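Local coordinates for ancillary protein 1 (Streptococcus pyogenes, PDB 2XI9) that is a pilus-presented adhesin of the streptococcal surface that needs an internal thioester bond for efficient interaction with host cells, at residues R242-L247 / K281-Y286; A248-T253 / K264-F269. All blocks are in the same frame, centred on the assembly; numbering follows the deposited sequence.

Contact 1 of 2, residues R242-L247 / K281-Y286; sequences RAATQL and KILVEY
Leu283 of helix 274-288 reaches one methyl group onto the backbone of helix 238-253 at Ala244 and Thr245. Followed outward, its CB and CG make no contact with 242-247. Leu283 CB instead lies 4.0 Å from Ala248 CB, one turn beyond Ala244 on helix 238-253. At CG the chain forks, and a chi2 of 178° carries CD1 straight on from CA, stretching the side chain to its full length; CD2 turns off from that line, and CD1 makes the contact. Leu283 CD1 is 3.8 Å from Thr245 CA and 4.0 Å from Ala244 O. To its sides, Leu283 CD1 is 3.9 Å from Thr245 OG1 and 4.4 Å from Ala244 CB. It therefore rests against the backbone between the two residues, with the alanine methyl and the threonine hydroxyl at its borders. No hydrogen bond crosses between the segments, and the 111 Å² buried between them comes from van der Waals packing. Ala244 presents no more than a methyl on this side, consistent with the close approach of the leucine to the main chain; the CA atoms of Thr245 and Leu283 are 7.3 Å apart.

Thr245 meets the leucine with a hydroxyl that is already engaged. Its chi1 of -48° sets OG1 beside its own backbone N, from where it hydrogen-bonds Leu241 O one turn back and also Tyr224 N. The buried polar atom is thus satisfied beside the apolar methyl. This is plain helix-helix packing within the thioester domain: helix 209-222 adjoins both partners, through Val219 on Thr245 and Lys222 on Leu283, while strand 155-160 flanks helix 238-253, its Tyr159 touching Arg242, Thr245 and Gln246.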
ATOM      1  N   ARG A 242      -0.182  10.871  15.541  1.00  9.21           N
ATOM      2  CA  ARG A 242      -0.859  10.095  14.506  1.00  9.08           C
ATOM      3  C   ARG A 242      -1.277  10.994  13.321  1.00  8.89           C
ATOM      4  O   ARG A 242      -1.054  10.666  12.169  1.00  9.54           O
ATOM      5  CB  ARG A 242      -2.061   9.355  15.108  1.00  9.52           C
ATOM      6  CG  ARG A 242      -2.664   8.270  14.207  1.00 10.39           C
ATOM      7  CD  ARG A 242      -3.609   7.407  15.000  1.00  9.29           C
ATOM      8  NE  ARG A 242      -4.102   6.274  14.206  1.00 10.75           N
ATOM      9  CZ  ARG A 242      -4.609   5.167  14.706  1.00  7.82           C
ATOM     10  NH1 ARG A 242      -4.717   4.995  16.021  1.00 12.25           N
ATOM     11  NH2 ARG A 242      -5.040   4.233  13.864  1.00  8.74           N
ATOM     12  N   ALA A 243      -1.908  12.119  13.619  1.00 10.10           N
ATOM     13  CA  ALA A 243      -2.312  13.054  12.598  1.00  9.80           C
ATOM     14  C   ALA A 243      -1.122  13.617  11.816  1.00  8.32           C
ATOM     15  O   ALA A 243      -1.180  13.694  10.598  1.00  9.40           O
ATOM     16  CB  ALA A 243      -3.110  14.168  13.177  1.00  9.49           C
ATOM     17  N   ALA A 244      -0.065  14.004  12.523  1.00  9.28           N
ATOM     18  CA  ALA A 244       1.119  14.557  11.890  1.00  9.11           C
ATOM     19  C   ALA A 244       1.684  13.525  10.932  1.00  8.47           C
ATOM     20  O   ALA A 244       2.121  13.885   9.852  1.00  9.23           O
ATOM     21  CB  ALA A 244       2.154  14.976  12.960  1.00  8.62           C
ATOM     22  N   THR A 245       1.688  12.236  11.349  1.00  9.05           N
ATOM     23  CA  THR A 245       2.162  11.112  10.530  1.00  8.28           C
ATOM     24  C   THR A 245       1.290  10.992   9.278  1.00  8.84           C
ATOM     25  O   THR A 245       1.810  10.820   8.167  1.00  7.99           O
ATOM     26  CB  THR A 245       2.235   9.728  11.356  1.00  7.64           C
ATOM     27  OG1 THR A 245       2.920   9.939  12.625  1.00  7.72           O
ATOM     28  CG2 THR A 245       2.955   8.646  10.587  1.00  8.91           C
ATOM     29  N   GLN A 246      -0.026  11.084   9.445  1.00  9.21           N
ATOM     30  CA  GLN A 246      -0.930  10.960   8.312  1.00  9.88           C
ATOM     31  C   GLN A 246      -0.673  12.079   7.295  1.00  9.65           C
ATOM     32  O   GLN A 246      -0.666  11.850   6.086  1.00  9.97           O
ATOM     33  CB  GLN A 246      -2.390  11.008   8.787  1.00 10.81           C
ATOM     34  CG  GLN A 246      -3.449  10.883   7.656  1.00 11.74           C
ATOM     35  CD  GLN A 246      -3.385   9.575   6.904  1.00 11.60           C
ATOM     36  OE1 GLN A 246      -3.991   8.597   7.319  1.00 10.40           O
ATOM     37  NE2 GLN A 246      -2.708   9.569   5.756  1.00  8.84           N
ATOM     38  N   LEU A 247      -0.516  13.291   7.795  1.00 10.87           N
ATOM     39  CA  LEU A 247      -0.295  14.451   6.904  1.00 10.70           C
ATOM     40  C   LEU A 247       1.076  14.345   6.207  1.00 10.69           C
ATOM     41  O   LEU A 247       1.203  14.709   5.078  1.00 11.97           O
ATOM     42  CB  LEU A 247      -0.438  15.759   7.689  1.00 11.65           C
ATOM     43  CG  LEU A 247      -0.211  17.056   6.901  1.00 12.87           C
ATOM     44  CD1 LEU A 247      -1.239  17.124   5.779  1.00 12.30           C
ATOM     45  CD2 LEU A 247      -0.248  18.314   7.837  1.00 13.40           C
ATOM     46  N   LYS A 281       6.147  18.696   9.878  1.00 15.19           N
ATOM     47  CA  LYS A 281       7.293  19.243   9.109  1.00 16.51           C
ATOM     48  C   LYS A 281       8.635  18.537   9.444  1.00 15.78           C
ATOM     49  O   LYS A 281       9.440  18.243   8.540  1.00 14.83           O
ATOM     50  CB  LYS A 281       7.438  20.750   9.306  1.00 18.73           C
ATOM     51  CG  LYS A 281       6.319  21.624   8.692  1.00 23.52           C
ATOM     52  CD  LYS A 281       6.676  23.154   8.739  1.00 29.34           C
ATOM     53  CE  LYS A 281       5.532  24.022   8.178  1.00 31.17           C
ATOM     54  NZ  LYS A 281       5.722  25.470   8.469  1.00 35.01           N
ATOM     55  N   ILE A 282       8.869  18.293  10.731  1.00 14.28           N
ATOM     56  CA  ILE A 282      10.000  17.433  11.176  1.00 15.56           C
ATOM     57  C   ILE A 282      10.006  16.044  10.531  1.00 13.02           C
ATOM     58  O   ILE A 282      11.012  15.618  10.006  1.00 13.10           O
ATOM     59  CB  ILE A 282      10.031  17.308  12.734  1.00 15.78           C
ATOM     60  CG1 ILE A 282      10.524  18.620  13.330  1.00 19.26           C
ATOM     61  CG2 ILE A 282      10.958  16.134  13.179  1.00 17.50           C
ATOM     62  CD1 ILE A 282      10.055  18.879  14.797  1.00 22.31           C
ATOM     63  N   LEU A 283       8.858  15.369  10.509  1.00 12.43           N
ATOM     64  CA  LEU A 283       8.760  14.063   9.891  1.00 10.97           C
ATOM     65  C   LEU A 283       9.134  14.129   8.411  1.00 11.35           C
ATOM     66  O   LEU A 283       9.940  13.330   7.912  1.00  9.70           O
ATOM     67  CB  LEU A 283       7.378  13.486  10.087  1.00 10.99           C
ATOM     68  CG  LEU A 283       6.969  13.115  11.517  1.00 13.74           C
ATOM     69  CD1 LEU A 283       5.494  12.605  11.478  1.00 10.75           C
ATOM     70  CD2 LEU A 283       7.921  12.114  12.147  1.00 16.90           C
ATOM     71  N   VAL A 284       8.601  15.134   7.718  1.00 10.86           N
ATOM     72  CA  VAL A 284       8.874  15.271   6.323  1.00 12.11           C
ATOM     73  C   VAL A 284      10.353  15.577   6.066  1.00 12.56           C
ATOM     74  O   VAL A 284      10.966  15.020   5.123  1.00 13.34           O
ATOM     75  CB  VAL A 284       7.910  16.347   5.756  1.00 13.05           C
ATOM     76  CG1 VAL A 284       8.383  16.846   4.415  1.00 14.09           C
ATOM     77  CG2 VAL A 284       6.493  15.737   5.676  1.00 12.76           C
ATOM     78  N   GLU A 285      10.923  16.449   6.879  1.00 13.89           N
ATOM     79  CA  GLU A 285      12.312  16.883   6.693  1.00 16.48           C
ATOM     80  C   GLU A 285      13.295  15.741   6.999  1.00 15.35           C
ATOM     81  O   GLU A 285      14.251  15.547   6.293  1.00 15.40           O
ATOM     82  CB  GLU A 285      12.622  18.130   7.545  1.00 19.21           C
ATOM     83  CG  GLU A 285      11.930  19.416   7.028  1.00 23.77           C
ATOM     84  CD  GLU A 285      12.127  20.622   7.969  1.00 31.64           C
ATOM     85  OE1 GLU A 285      12.969  20.546   8.908  1.00 37.04           O
ATOM     86  OE2 GLU A 285      11.451  21.670   7.750  1.00 36.42           O
ATOM     87  N   TYR A 286      12.986  14.924   8.003  1.00 14.33           N
ATOM     88  CA  TYR A 286      13.752  13.734   8.268  1.00 13.56           C
ATOM     89  C   TYR A 286      13.675  12.816   7.055  1.00 12.54           C
ATOM     90  O   TYR A 286      14.689  12.401   6.496  1.00 11.84           O
ATOM     91  CB  TYR A 286      13.249  13.005   9.548  1.00 13.63           C
ATOM     92  CG  TYR A 286      13.850  11.629   9.664  1.00 14.45           C
ATOM     93  CD1 TYR A 286      15.205  11.455   9.859  1.00 19.77           C
ATOM     94  CD2 TYR A 286      13.073  10.506   9.518  1.00 16.06           C
ATOM     95  CE1 TYR A 286      15.771  10.163   9.934  1.00 20.88           C
ATOM     96  CE2 TYR A 286      13.630   9.212   9.582  1.00 18.00           C
ATOM     97  CZ  TYR A 286      14.959   9.054   9.804  1.00 20.46           C
ATOM     98  OH  TYR A 286      15.491   7.771   9.858  1.00 21.76           O
TER

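Contact 2 of 2, residues A248-T253 / K264-F269; sequences AIYYFT and KDYHGF
Tyr250, near the end of helix 238-253, points its ring at two rings of the loop 264-269, Phe269 and Tyr266, which both lie on its loop side; its plane stands almost perpendicular to each of theirs (about 89° and 88°). Phe269 CE2 lies close to the Tyr250 plane, at the ring edge formed by CD2 and CE2, 3.9 Å from Tyr250 CE2. Tyr266 approaches the same ring obliquely, with its CE2 4.2 Å from Tyr250 CD2, and its hydroxyl reaches the base of the side chain, OH lying 4.1 Å from Tyr250 CB. No hydrogen bond joins the segments, so the contact is aromatic packing.

A type I' turn from Tyr266 to Phe269, closed by Phe269 N to Tyr266 O at 2.9 Å, sets the two loop rings next to each other, both directed at Tyr250. Both central residues have positive phi, His267 (44°) and Gly268; at the latter's angles a CB would press on the preceding carbonyl O, which suits glycine. The His267 ring lies against one face of Tyr266, its CD2 3.4 Å above the ring centre.

The contact joins the loop between helices 260-263 and 274-288 to helix 238-253, where Phe269 also touches Gln246 and Leu247; Ala163, just beyond strand 155-160, touches both tyrosines.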
ATOM      1  N   ALA A 248       2.096  13.837   6.908  1.00 10.34           N
ATOM      2  CA  ALA A 248       3.426  13.637   6.348  1.00 10.20           C
ATOM      3  C   ALA A 248       3.377  12.593   5.225  1.00  9.69           C
ATOM      4  O   ALA A 248       4.014  12.757   4.218  1.00  9.82           O
ATOM      5  CB  ALA A 248       4.429  13.221   7.437  1.00 10.23           C
ATOM      6  N   ILE A 249       2.540  11.580   5.375  1.00  8.64           N
ATOM      7  CA  ILE A 249       2.323  10.624   4.287  1.00  8.53           C
ATOM      8  C   ILE A 249       1.682  11.340   3.075  1.00  9.27           C
ATOM      9  O   ILE A 249       2.167  11.199   1.951  1.00  8.88           O
ATOM     10  CB  ILE A 249       1.466   9.416   4.754  1.00  7.98           C
ATOM     11  CG1 ILE A 249       2.259   8.525   5.738  1.00  8.79           C
ATOM     12  CG2 ILE A 249       0.886   8.653   3.501  1.00  7.37           C
ATOM     13  CD1 ILE A 249       3.495   7.819   5.167  1.00  6.28           C
ATOM     14  N   TYR A 250       0.642  12.143   3.328  1.00  8.91           N
ATOM     15  CA  TYR A 250      -0.029  12.896   2.271  1.00 10.12           C
ATOM     16  C   TYR A 250       0.903  13.888   1.560  1.00 10.54           C
ATOM     17  O   TYR A 250       0.734  14.137   0.376  1.00 10.50           O
ATOM     18  CB  TYR A 250      -1.237  13.648   2.822  1.00 11.53           C
ATOM     19  CG  TYR A 250      -2.450  12.813   3.193  1.00 11.17           C
ATOM     20  CD1 TYR A 250      -2.682  11.552   2.623  1.00 11.59           C
ATOM     21  CD2 TYR A 250      -3.364  13.287   4.096  1.00 11.33           C
ATOM     22  CE1 TYR A 250      -3.799  10.819   2.939  1.00 10.76           C
ATOM     23  CE2 TYR A 250      -4.521  12.548   4.415  1.00 13.54           C
ATOM     24  CZ  TYR A 250      -4.716  11.313   3.838  1.00 14.10           C
ATOM     25  OH  TYR A 250      -5.846  10.583   4.138  1.00 13.64           O
ATOM     26  N   TYR A 251       1.859  14.450   2.299  1.00 10.39           N
ATOM     27  CA  TYR A 251       2.888  15.288   1.735  1.00 10.93           C
ATOM     28  C   TYR A 251       3.584  14.610   0.547  1.00 10.66           C
ATOM     29  O   TYR A 251       3.819  15.261  -0.463  1.00 12.77           O
ATOM     30  CB  TYR A 251       3.895  15.722   2.822  1.00 10.66           C
ATOM     31  CG  TYR A 251       5.040  16.583   2.297  1.00 13.20           C
ATOM     32  CD1 TYR A 251       6.218  16.010   1.824  1.00 14.10           C
ATOM     33  CD2 TYR A 251       4.919  17.956   2.229  1.00 16.02           C
ATOM     34  CE1 TYR A 251       7.251  16.800   1.321  1.00 15.11           C
ATOM     35  CE2 TYR A 251       5.961  18.749   1.734  1.00 17.99           C
ATOM     36  CZ  TYR A 251       7.112  18.160   1.283  1.00 16.84           C
ATOM     37  OH  TYR A 251       8.132  18.940   0.780  1.00 18.55           O
ATOM     38  N   PHE A 252       3.860  13.308   0.652  1.00  9.72           N
ATOM     39  CA  PHE A 252       4.545  12.545  -0.386  1.00 10.04           C
ATOM     40  C   PHE A 252       3.576  11.894  -1.348  1.00 10.55           C
ATOM     41  O   PHE A 252       3.859  11.842  -2.512  1.00 10.78           O
ATOM     42  CB  PHE A 252       5.489  11.468   0.213  1.00  9.67           C
ATOM     43  CG  PHE A 252       6.650  12.064   0.977  1.00 10.02           C
ATOM     44  CD1 PHE A 252       7.618  12.769   0.321  1.00  9.73           C
ATOM     45  CD2 PHE A 252       6.709  11.960   2.371  1.00  9.81           C
ATOM     46  CE1 PHE A 252       8.683  13.388   1.057  1.00 11.41           C
ATOM     47  CE2 PHE A 252       7.724  12.591   3.111  1.00  8.97           C
ATOM     48  CZ  PHE A 252       8.711  13.271   2.452  1.00 10.94           C
ATOM     49  N   THR A 253       2.447  11.378  -0.875  1.00 10.10           N
ATOM     50  CA  THR A 253       1.524  10.663  -1.802  1.00 10.51           C
ATOM     51  C   THR A 253       0.632  11.568  -2.688  1.00 11.25           C
ATOM     52  O   THR A 253       0.239  11.192  -3.809  1.00 10.81           O
ATOM     53  CB  THR A 253       0.601   9.687  -1.045  1.00 10.24           C
ATOM     54  OG1 THR A 253      -0.228  10.406  -0.121  1.00 10.72           O
ATOM     55  CG2 THR A 253       1.398   8.650  -0.285  1.00  8.49           C
ATOM     56  N   LYS A 264      -6.593  24.618   5.935  1.00 26.51           N
ATOM     57  CA  LYS A 264      -7.895  25.031   6.513  1.00 28.67           C
ATOM     58  C   LYS A 264      -9.069  24.122   6.172  1.00 28.07           C
ATOM     59  O   LYS A 264      -9.878  23.778   7.032  1.00 28.73           O
ATOM     60  CB  LYS A 264      -8.269  26.436   6.036  1.00 30.98           C
ATOM     61  CG  LYS A 264      -7.525  27.533   6.721  1.00 34.88           C
ATOM     62  CD  LYS A 264      -8.068  28.895   6.255  1.00 38.64           C
ATOM     63  CE  LYS A 264      -7.210  30.048   6.748  1.00 42.17           C
ATOM     64  NZ  LYS A 264      -8.022  31.289   6.923  1.00 44.29           N
ATOM     65  N   ASP A 265      -9.137  23.747   4.907  1.00 27.65           N
ATOM     66  CA  ASP A 265     -10.224  22.989   4.340  1.00 28.42           C
ATOM     67  C   ASP A 265      -9.726  21.625   3.840  1.00 26.43           C
ATOM     68  O   ASP A 265     -10.421  20.955   3.077  1.00 27.49           O
ATOM     69  CB  ASP A 265     -10.807  23.810   3.171  1.00 31.42           C
ATOM     70  CG  ASP A 265      -9.702  24.427   2.273  1.00 34.07           C
ATOM     71  OD1 ASP A 265      -8.546  23.888   2.250  1.00 33.68           O
ATOM     72  OD2 ASP A 265      -9.975  25.461   1.615  1.00 40.56           O
ATOM     73  N   TYR A 266      -8.547  21.206   4.286  1.00 23.82           N
ATOM     74  CA  TYR A 266      -7.909  19.987   3.760  1.00 22.45           C
ATOM     75  C   TYR A 266      -8.146  18.807   4.667  1.00 20.74           C
ATOM     76  O   TYR A 266      -7.393  18.579   5.605  1.00 19.61           O
ATOM     77  CB  TYR A 266      -6.395  20.210   3.592  1.00 21.98           C
ATOM     78  CG  TYR A 266      -5.706  19.114   2.828  1.00 19.67           C
ATOM     79  CD1 TYR A 266      -5.844  19.019   1.453  1.00 20.09           C
ATOM     80  CD2 TYR A 266      -4.870  18.183   3.479  1.00 17.82           C
ATOM     81  CE1 TYR A 266      -5.207  18.011   0.736  1.00 20.84           C
ATOM     82  CE2 TYR A 266      -4.207  17.209   2.773  1.00 16.84           C
ATOM     83  CZ  TYR A 266      -4.382  17.107   1.405  1.00 20.64           C
ATOM     84  OH  TYR A 266      -3.768  16.106   0.686  1.00 21.23           O
ATOM     85  N   HIS A 267      -9.171  18.022   4.349  1.00 20.83           N
ATOM     86  CA  HIS A 267      -9.467  16.757   5.078  1.00 19.49           C
ATOM     87  C   HIS A 267      -9.388  16.825   6.604  1.00 19.41           C
ATOM     88  O   HIS A 267      -8.874  15.920   7.257  1.00 17.16           O
ATOM     89  CB  HIS A 267      -8.580  15.623   4.576  1.00 18.40           C
ATOM     90  CG  HIS A 267      -8.584  15.495   3.090  1.00 20.12           C
ATOM     91  ND1 HIS A 267      -9.633  14.934   2.401  1.00 21.79           N
ATOM     92  CD2 HIS A 267      -7.698  15.914   2.156  1.00 22.14           C
ATOM     93  CE1 HIS A 267      -9.379  14.981   1.104  1.00 22.41           C
ATOM     94  NE2 HIS A 267      -8.205  15.558   0.930  1.00 21.73           N
ATOM     95  N   GLY A 268      -9.938  17.873   7.178  1.00 19.31           N
ATOM     96  CA  GLY A 268      -9.977  17.981   8.636  1.00 20.13           C
ATOM     97  C   GLY A 268      -8.724  18.553   9.274  1.00 19.18           C
ATOM     98  O   GLY A 268      -8.756  18.884  10.456  1.00 19.68           O
ATOM     99  N   PHE A 269      -7.653  18.747   8.498  1.00 17.80           N
ATOM    100  CA  PHE A 269      -6.388  19.214   9.042  1.00 16.93           C
ATOM    101  C   PHE A 269      -6.399  20.669   9.457  1.00 18.69           C
ATOM    102  O   PHE A 269      -5.469  21.165  10.108  1.00 19.51           O
ATOM    103  CB  PHE A 269      -5.229  18.848   8.086  1.00 17.23           C
ATOM    104  CG  PHE A 269      -4.921  17.384   8.106  1.00 15.72           C
ATOM    105  CD1 PHE A 269      -4.235  16.854   9.183  1.00 15.08           C
ATOM    106  CD2 PHE A 269      -5.382  16.513   7.103  1.00 16.18           C
ATOM    107  CE1 PHE A 269      -3.987  15.492   9.301  1.00 13.12           C
ATOM    108  CE2 PHE A 269      -5.123  15.139   7.202  1.00 16.61           C
ATOM    109  CZ  PHE A 269      -4.429  14.630   8.310  1.00 15.56           C
TER

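How the contacts relate
Both contacts use helix 238-253, and their centres lie 10 Å apart. Contact 1 joins residues 242-247 to helix 274-288, whereas contact 2 joins the following turns to a loop that precedes that helix in sequence. They also touch directly: Val284 CG2 of contact 1 is 3.7 Å from Ala248 CB of contact 2, and Phe269 CE1 of contact 2 is 3.6 Å from Ala243 O of contact 1. Near both runs the end of strand 155-160, where Gln246 NE2 hydrogen-bonds Cys160 O. Cys160 is the chain's single cysteine and so presumably supplies the thioester sulfur, which would put contact 1, through Gln246, next to the thioester site.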